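Chorismate mutase (Paraburkholderia phymatum, PDB 5TS9) probably catalyses the rearrangement of chorismate to prephenate, the single step that leads from chorismate into prephenate biosynthesis. Local coordinates at residues Asn27-Val32 against Glu83-Leu88; Ala14-Val19 against Ala142-Gln147; Val32-Trp37 against Asp97-Pro102. One frame throughout, in Å; residues are numbered along the deposited sequence.

How the contacts relate
All three contacts hang on helix 16-39. Contact 2 packs its start against helix 137-151, contact 1 its middle against helix 67-95, and contact 3 its later turns against the loop that follows helix 67-95. Contacts 1 and 3 are neighbours, with centres about 9 Å apart and Val-32 in common. Two probable hydrogen bonds tie them, Gln-31 NE2 to Pro-102 O and Gln-85 OE1 to Lys-36 NZ, each 2.8 Å. Contact 2 lies farther off, its centre about 21 Å from that of contact 1 and about 28 Å from that of contact 3, on the opposite side of the chain's centre from contact 3. Contacts 1 and 2 also touch the second subunit.

Contact 1: Asn27-Val32 against Glu83-Leu88; sequences NTADQV and EVQYAL
Gln-85 reaches across to Ala-29 and Val-32 with nearly its whole side chain. Its CB starts off along the flank of helix 67-95, and CG, turned to lie beside the backbone N (chi1 -67°), passes 3.8 Å from Ala-29 O and also touches the Ala-29 methyl. From there the chain runs straight out, so that CD comes 3.6 Å from Val-32 CG1. At the tip OE1 lies 3.4 Å from that same Val-32 CG1, while NE2 stands slightly farther from it. The amide thus rests against a valine methyl, and its polar atoms are satisfied elsewhere: OE1 accepts from Lys-36 NZ, one turn beyond Val-32, and NE2 donates to Asn-81 OD1, one turn back on its own helix.

Here two helices of an all-helical fold, 16-39 and 67-95, run in roughly the same direction. The axes of segments 27-32 and 83-88, which belong to the type II chorismate mutase family region, cross at -41° and approach to 8.6 Å. The small side chain of Ala-29 suits this close approach: its CB points at the other helix and meets Val-84 CG1 at 3.6 Å. Val-84 directs the same branch toward Asp-30 OD1.

Leu-88, a turn after Val-84, lays CD1 over the backbone of helix 16-39, 3.8 Å from Asp-30 CA, with Asp-30 OD1 close by as well. The Asp-30 carboxylate therefore has two aliphatic neighbours in this contact, but OD1 is hydrogen-bonded to His-158 NE2 of helix 156-165, a partner that may help to stabilise its negative charge. Helix 156-165 also packs on Val-84 through Ala-161, and Ala-160 of the second subunit packs on Ala-87.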
loop_
_atom_site.group_PDB
_atom_site.type_symbol
_atom_site.label_atom_id
_atom_site.label_comp_id
_atom_site.label_asym_id
_atom_site.label_seq_id
_atom_site.Cartn_x
_atom_site.Cartn_y
_atom_site.Cartn_z
ATOM N N ASN A 27 0.709 8.852 10.504
ATOM C CA ASN A 27 1.978 9.149 11.153
ATOM C C ASN A 27 2.270 8.243 12.344
ATOM O O ASN A 27 3.427 8.171 12.765
ATOM C CB ASN A 27 2.021 10.620 11.591
ATOM C CG ASN A 27 2.432 11.556 10.454
ATOM O OD1 ASN A 27 3.298 11.225 9.631
ATOM N ND2 ASN A 27 1.813 12.731 10.404
ATOM N N THR A 28 1.262 7.568 12.921
ATOM C CA THR A 28 1.570 6.555 13.931
ATOM C C THR A 28 2.412 5.408 13.366
ATOM O O THR A 28 3.077 4.716 14.138
ATOM C CB THR A 28 0.301 5.957 14.535
ATOM O OG1 THR A 28 -0.426 5.256 13.509
ATOM C CG2 THR A 28 -0.577 7.047 15.162
ATOM N N ALA A 29 2.386 5.187 12.045
ATOM C CA ALA A 29 3.216 4.140 11.434
ATOM C C ALA A 29 4.695 4.287 11.800
ATOM O O ALA A 29 5.400 3.285 11.996
ATOM C CB ALA A 29 3.050 4.157 9.913
ATOM N N ASP A 30 5.190 5.526 11.888
ATOM C CA ASP A 30 6.591 5.726 12.250
ATOM C C ASP A 30 6.890 5.123 13.615
ATOM O O ASP A 30 7.908 4.450 13.792
ATOM C CB ASP A 30 6.945 7.212 12.249
ATOM C CG ASP A 30 6.704 7.864 10.907
ATOM O OD1 ASP A 30 5.823 7.386 10.165
ATOM O OD2 ASP A 30 7.395 8.857 10.594
ATOM N N GLN A 31 6.001 5.331 14.590
ATOM C CA GLN A 31 6.274 4.782 15.914
ATOM C C GLN A 31 5.956 3.292 15.991
ATOM O O GLN A 31 6.578 2.582 16.788
ATOM C CB GLN A 31 5.493 5.548 16.983
ATOM C CG GLN A 31 6.144 6.864 17.428
ATOM C CD GLN A 31 7.260 6.631 18.433
ATOM O OE1 GLN A 31 7.301 5.593 19.104
ATOM N NE2 GLN A 31 8.158 7.595 18.556
ATOM N N VAL A 32 4.986 2.793 15.218
ATOM C CA VAL A 32 4.766 1.345 15.246
ATOM C C VAL A 32 5.948 0.612 14.597
ATOM O O VAL A 32 6.399 -0.432 15.091
ATOM C CB VAL A 32 3.423 0.995 14.586
ATOM C CG1 VAL A 32 3.340 -0.516 14.339
ATOM C CG2 VAL A 32 2.235 1.488 15.489
ATOM N N GLU A 83 2.048 0.148 4.429
ATOM C CA GLU A 83 2.941 0.659 3.384
ATOM C C GLU A 83 4.113 1.428 3.983
ATOM O O GLU A 83 5.277 1.237 3.603
ATOM C CB GLU A 83 2.152 1.561 2.430
ATOM C CG GLU A 83 2.986 2.264 1.388
ATOM C CD GLU A 83 2.145 3.033 0.361
ATOM O OE1 GLU A 83 2.724 3.576 -0.594
ATOM O OE2 GLU A 83 0.906 3.097 0.504
ATOM N N VAL A 84 3.815 2.321 4.919
ATOM C CA VAL A 84 4.873 3.086 5.566
ATOM C C VAL A 84 5.751 2.160 6.404
ATOM O O VAL A 84 6.979 2.211 6.319
ATOM C CB VAL A 84 4.272 4.221 6.411
ATOM C CG1 VAL A 84 5.352 4.927 7.232
ATOM C CG2 VAL A 84 3.577 5.230 5.495
ATOM N N GLN A 85 5.135 1.285 7.201
ATOM C CA GLN A 85 5.914 0.431 8.092
ATOM C C GLN A 85 6.887 -0.451 7.309
ATOM O O GLN A 85 8.056 -0.579 7.683
ATOM C CB GLN A 85 5.003 -0.447 8.950
ATOM C CG GLN A 85 4.153 0.285 9.965
ATOM C CD GLN A 85 3.265 -0.672 10.735
ATOM O OE1 GLN A 85 3.729 -1.712 11.220
ATOM N NE2 GLN A 85 1.980 -0.329 10.862
ATOM N N TYR A 86 6.411 -1.106 6.250
ATOM C CA TYR A 86 7.300 -1.991 5.499
ATOM C C TYR A 86 8.467 -1.207 4.899
ATOM O O TYR A 86 9.602 -1.693 4.874
ATOM C CB TYR A 86 6.538 -2.707 4.383
ATOM C CG TYR A 86 5.708 -3.896 4.805
ATOM C CD1 TYR A 86 6.295 -4.994 5.452
ATOM C CD2 TYR A 86 4.352 -3.946 4.515
ATOM C CE1 TYR A 86 5.532 -6.105 5.813
ATOM C CE2 TYR A 86 3.578 -5.032 4.872
ATOM C CZ TYR A 86 4.176 -6.122 5.521
ATOM O OH TYR A 86 3.404 -7.202 5.904
ATOM N N ALA A 87 8.194 -0.009 4.382
ATOM C CA ALA A 87 9.241 0.777 3.727
ATOM C C ALA A 87 10.268 1.270 4.735
ATOM O O ALA A 87 11.480 1.200 4.487
ATOM C CB ALA A 87 8.629 1.959 2.975
ATOM N N LEU A 88 9.799 1.775 5.873
ATOM C CA LEU A 88 10.707 2.242 6.920
ATOM C C LEU A 88 11.581 1.105 7.419
ATOM O O LEU A 88 12.795 1.264 7.570
ATOM C CB LEU A 88 9.916 2.839 8.082
ATOM C CG LEU A 88 9.189 4.166 7.870
ATOM C CD1 LEU A 88 8.480 4.519 9.158
ATOM C CD2 LEU A 88 10.212 5.266 7.520
#

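Contact 2: Ala14-Val19 against Ala142-Gln147; sequences AFVPLV and ASAVGQ
The start of helix 16-39, one of the long helices of this all-helical fold, is packed here against helix 137-151, whose first residue, Cys-137, is disulfide-bonded to Cys-170 near the end of the chain. The Ala-144 methyl lies at the middle of the contact. It points at the other segment and is met by three residues: Val-19 CG2 at 3.8 Å, Phe-15 CB at 4.0 Å and, a little farther away, Val-16 CG2. Phe-15 gives only its CB to this meeting, because its ring turns away toward Val-128, Leu-131 and Ile-169, and also lies on Cys-137, Leu-140 and Val-141.

Val-19 uses its two branches for different neighbours. With CG1 anti to the backbone N (chi1 171°), that methyl reaches past Ala-144 to Val-145, where it lies 3.9 Å from CG2, while CG2 takes the alanine. The side chains of the two valines cross at about a right angle. Leu-162 of helix 156-165 touches both of them, and Arg-94 of the second subunit packs on Val-145.

At the more open margin Gln-147 stretches its extended chain across Val-16, again nearly at a right angle. In the conformer given, one of two, Val-16 CG2 sits 3.9 Å from Gln-147 OE1 and about as far from its CD and NE2.

Phe-15, Val-16, Val-19, Ala-144 and Val-145 therefore meet through apolar carbon atoms alone, by van der Waals contact and the exclusion of water. The closeness of the segments rests on the shape fit round the Ala-144 methyl, and the Gln-147 amide adds only van der Waals contact at the partly exposed margin.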
loop_
_atom_site.group_PDB
_atom_site.type_symbol
_atom_site.label_atom_id
_atom_site.label_comp_id
_atom_site.label_asym_id
_atom_site.label_seq_id
_atom_site.Cartn_x
_atom_site.Cartn_y
_atom_site.Cartn_z
ATOM N N ALA A 14 -12.501 21.715 1.422
ATOM C CA ALA A 14 -13.507 21.002 2.207
ATOM C C ALA A 14 -13.013 19.640 2.689
ATOM O O ALA A 14 -13.439 19.158 3.749
ATOM C CB ALA A 14 -14.779 20.837 1.384
ATOM N N PHE A 15 -12.128 19.002 1.936
ATOM C CA PHE A 15 -11.616 17.698 2.334
ATOM C C PHE A 15 -10.396 17.796 3.241
ATOM O O PHE A 15 -9.881 16.754 3.685
ATOM C CB PHE A 15 -11.287 16.863 1.086
ATOM C CG PHE A 15 -12.508 16.384 0.342
ATOM C CD1 PHE A 15 -13.235 15.302 0.803
ATOM C CD2 PHE A 15 -12.944 17.035 -0.804
ATOM C CE1 PHE A 15 -14.374 14.863 0.132
ATOM C CE2 PHE A 15 -14.080 16.607 -1.479
ATOM C CZ PHE A 15 -14.793 15.522 -1.019
ATOM N N VAL A 16 -9.923 19.004 3.538
ATOM C CA VAL A 16 -8.645 19.124 4.246
ATOM C C VAL A 16 -8.721 18.577 5.670
ATOM O O VAL A 16 -7.798 17.858 6.075
ATOM C CB VAL A 16 -8.134 20.570 4.245
ATOM C CG1 VAL A 16 -7.066 20.739 5.309
ATOM C CG2 VAL A 16 -7.573 20.909 2.880
ATOM N N PRO A 17 -9.748 18.896 6.478
ATOM C CA PRO A 17 -9.808 18.283 7.819
ATOM C C PRO A 17 -9.887 16.758 7.794
ATOM O O PRO A 17 -9.268 16.094 8.638
ATOM C CB PRO A 17 -11.064 18.922 8.440
ATOM C CG PRO A 17 -11.225 20.218 7.717
ATOM C CD PRO A 17 -10.805 19.912 6.303
ATOM N N LEU A 18 -10.617 16.175 6.844
ATOM C CA LEU A 18 -10.634 14.720 6.722
ATOM C C LEU A 18 -9.248 14.179 6.378
ATOM O O LEU A 18 -8.756 13.240 7.020
ATOM C CB LEU A 18 -11.660 14.300 5.663
ATOM C CG LEU A 18 -11.711 12.816 5.259
ATOM C CD1 LEU A 18 -11.887 11.949 6.475
ATOM C CD2 LEU A 18 -12.859 12.598 4.276
ATOM N N VAL A 19 -8.593 14.773 5.371
ATOM C CA VAL A 19 -7.274 14.302 4.936
ATOM C C VAL A 19 -6.250 14.517 6.037
ATOM O O VAL A 19 -5.334 13.713 6.220
ATOM C CB VAL A 19 -6.875 15.010 3.620
ATOM C CG1 VAL A 19 -5.415 14.721 3.230
ATOM C CG2 VAL A 19 -7.801 14.574 2.499
ATOM N N ALA A 142 -7.140 14.892 -4.232
ATOM C CA ALA A 142 -5.713 14.956 -4.575
ATOM C C ALA A 142 -5.108 16.299 -4.170
ATOM O O ALA A 142 -3.981 16.351 -3.662
ATOM C CB ALA A 142 -5.496 14.709 -6.073
ATOM N N SER A 143 -5.847 17.397 -4.371
ATOM C CA SER A 143 -5.342 18.702 -3.949
ATOM C C SER A 143 -5.215 18.784 -2.433
ATOM O O SER A 143 -4.219 19.301 -1.918
ATOM C CB SER A 143 -6.242 19.822 -4.472
ATOM O OG SER A 143 -6.090 19.969 -5.864
ATOM N N ALA A 144 -6.206 18.257 -1.704
ATOM C CA ALA A 144 -6.159 18.259 -0.244
ATOM C C ALA A 144 -4.957 17.484 0.277
ATOM O O ALA A 144 -4.322 17.884 1.257
ATOM C CB ALA A 144 -7.451 17.662 0.316
ATOM N N VAL A 145 -4.641 16.361 -0.361
ATOM C CA VAL A 145 -3.452 15.608 0.012
ATOM C C VAL A 145 -2.205 16.442 -0.227
ATOM O O VAL A 145 -1.275 16.456 0.594
ATOM C CB VAL A 145 -3.413 14.298 -0.776
ATOM C CG1 VAL A 145 -2.034 13.661 -0.670
ATOM C CG2 VAL A 145 -4.511 13.364 -0.268
ATOM N N GLY A 146 -2.170 17.154 -1.347
ATOM C CA GLY A 146 -1.058 18.051 -1.609
ATOM C C GLY A 146 -0.921 19.122 -0.544
ATOM O O GLY A 146 0.172 19.358 -0.016
ATOM N N GLN A 147 -2.034 19.772 -0.197
ATOM C CA GLN A 147 -1.986 20.824 0.814
ATOM C C GLN A 147 -1.519 20.275 2.154
ATOM O O GLN A 147 -0.653 20.861 2.809
ATOM C CB GLN A 147 -3.356 21.488 0.957
ATOM C CG GLN A 147 -3.347 22.692 1.882
ATOM C CD GLN A 147 -4.686 23.397 1.939
ATOM O OE1 GLN A 147 -5.399 23.476 0.943
ATOM N NE2 GLN A 147 -5.037 23.907 3.115
#

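Contact 3: Val32-Trp37 against Asp97-Pro102; sequences VALSKW and DAPATP
Trp-37 and Ala-98 meet face to methyl: Ala-98 CB is set above the five-membered ring, 3.5 Å from its centroid and 6° off the ring normal, a CH-pi contact. The methyl is nearly equidistant from all five atoms of that ring, a bump pressed on a flat plate. The plate is put there by a first torsion that sends CG anti to the backbone N (chi1 171°), carrying the indole out from the helix over the loop. Its six-membered ring reaches farther along, bringing CZ2 to 3.6 Å from Asp-97 CA.

This joins the later turns of helix 16-39 to the irregular connection between helices 67-95 and 106-128, at the surface of the helical fold. In the conformer given, Asp-97 OD1 accepts a bent hydrogen bond from Ala-98 N (2.9 Å).

One turn before the tryptophan, Leu-34 wedges its forked end into the curve of the loop. CD2 goes to the Pro-99 side, 3.9 Å from Pro-99 O and 4.1 Å from Pro-99 CG, and also brushes the Ala-98 methyl. CD1 goes to the other arm of the curve, 3.9 Å from Thr-101 CB. Trp-92 of helix 67-95 packs on Leu-34, Ala-98 and Pro-99, while Arg-103 NH1 hydrogen-bonds to the carbonyl oxygens of Pro-99 and Thr-101.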
loop_
_atom_site.group_PDB
_atom_site.type_symbol
_atom_site.label_atom_id
_atom_site.label_comp_id
_atom_site.label_asym_id
_atom_site.label_seq_id
_atom_site.Cartn_x
_atom_site.Cartn_y
_atom_site.Cartn_z
ATOM N N VAL A 32 4.986 2.793 15.218
ATOM C CA VAL A 32 4.766 1.345 15.246
ATOM C C VAL A 32 5.948 0.612 14.597
ATOM O O VAL A 32 6.399 -0.432 15.091
ATOM C CB VAL A 32 3.423 0.995 14.586
ATOM C CG1 VAL A 32 3.340 -0.516 14.339
ATOM C CG2 VAL A 32 2.235 1.488 15.489
ATOM N N ALA A 33 6.495 1.173 13.518
ATOM C CA ALA A 33 7.696 0.613 12.891
ATOM C C ALA A 33 8.851 0.515 13.886
ATOM O O ALA A 33 9.518 -0.517 13.970
ATOM C CB ALA A 33 8.107 1.464 11.689
ATOM N N LEU A 34 9.102 1.586 14.640
ATOM C CA LEU A 34 10.157 1.563 15.662
ATOM C C LEU A 34 9.957 0.420 16.644
ATOM O O LEU A 34 10.905 -0.304 16.986
ATOM C CB LEU A 34 10.177 2.890 16.423
ATOM C CG LEU A 34 10.614 4.154 15.689
ATOM C CD1 LEU A 34 10.393 5.393 16.586
ATOM C CD2 LEU A 34 12.081 4.030 15.239
ATOM N N SER A 35 8.728 0.266 17.138
ATOM C CA SER A 35 8.453 -0.787 18.101
ATOM C C SER A 35 8.702 -2.158 17.495
ATOM O O SER A 35 9.250 -3.051 18.151
ATOM C CB SER A 35 7.013 -0.678 18.592
ATOM O OG SER A 35 6.679 -1.819 19.370
ATOM N N LYS A 36 8.285 -2.355 16.246
ATOM C CA LYS A 36 8.486 -3.645 15.601
ATOM C C LYS A 36 9.954 -3.867 15.252
ATOM O O LYS A 36 10.415 -5.008 15.242
ATOM C CB LYS A 36 7.594 -3.752 14.367
ATOM C CG LYS A 36 6.125 -3.934 14.764
ATOM C CD LYS A 36 5.209 -4.035 13.569
ATOM C CE LYS A 36 3.748 -4.231 14.021
ATOM N NZ LYS A 36 2.811 -3.801 12.902
ATOM N N TRP A 37 10.702 -2.792 14.998
ATOM C CA TRP A 37 12.147 -2.901 14.848
ATOM C C TRP A 37 12.800 -3.374 16.150
ATOM O O TRP A 37 13.693 -4.229 16.128
ATOM C CB TRP A 37 12.724 -1.546 14.402
ATOM C CG TRP A 37 14.258 -1.465 14.409
ATOM C CD1 TRP A 37 15.070 -1.111 15.459
ATOM C CD2 TRP A 37 15.129 -1.734 13.304
ATOM N NE1 TRP A 37 16.395 -1.156 15.069
ATOM C CE2 TRP A 37 16.453 -1.539 13.753
ATOM C CE3 TRP A 37 14.914 -2.131 11.975
ATOM C CZ2 TRP A 37 17.561 -1.713 12.915
ATOM C CZ3 TRP A 37 16.012 -2.298 11.147
ATOM C CH2 TRP A 37 17.321 -2.098 11.623
ATOM N N ASP A 97 20.514 0.362 11.177
ATOM C CA ASP A 97 20.000 0.949 12.408
ATOM C C ASP A 97 18.772 1.785 12.079
ATOM O O ASP A 97 18.605 2.255 10.948
ATOM C CB ASP A 97 21.058 1.809 13.114
ATOM C CG ASP A 97 20.842 1.906 14.625
ATOM O OD1 ASP A 97 19.808 1.411 15.146
ATOM O OD2 ASP A 97 21.726 2.482 15.293
ATOM N N ALA A 98 17.910 1.951 13.082
ATOM C CA ALA A 98 16.725 2.783 13.054
ATOM C C ALA A 98 16.992 4.077 13.803
ATOM O O ALA A 98 17.902 4.140 14.636
ATOM C CB ALA A 98 15.551 2.042 13.694
ATOM N N PRO A 99 16.230 5.143 13.527
ATOM C CA PRO A 99 16.415 6.398 14.277
ATOM C C PRO A 99 16.330 6.183 15.788
ATOM O O PRO A 99 15.681 5.252 16.275
ATOM C CB PRO A 99 15.278 7.296 13.763
ATOM C CG PRO A 99 14.438 6.460 12.858
ATOM C CD PRO A 99 15.253 5.288 12.430
ATOM N N ALA A 100 17.023 7.044 16.532
ATOM C CA ALA A 100 17.007 7.021 17.990
ATOM C C ALA A 100 15.807 7.766 18.599
ATOM O O ALA A 100 15.855 8.132 19.777
ATOM C CB ALA A 100 18.306 7.615 18.541
ATOM N N THR A 101 14.763 8.016 17.830
ATOM C CA THR A 101 13.564 8.644 18.363
ATOM C C THR A 101 13.075 7.893 19.604
ATOM O O THR A 101 13.044 6.652 19.607
ATOM C CB THR A 101 12.469 8.650 17.296
ATOM O OG1 THR A 101 13.023 9.080 16.050
ATOM C CG2 THR A 101 11.332 9.572 17.699
ATOM N N PRO A 102 12.703 8.600 20.676
ATOM C CA PRO A 102 12.102 7.917 21.830
ATOM C C PRO A 102 10.826 7.174 21.444
ATOM O O PRO A 102 10.008 7.653 20.653
ATOM C CB PRO A 102 11.829 9.058 22.825
ATOM C CG PRO A 102 12.083 10.354 22.057
ATOM C CD PRO A 102 13.052 10.000 20.984
#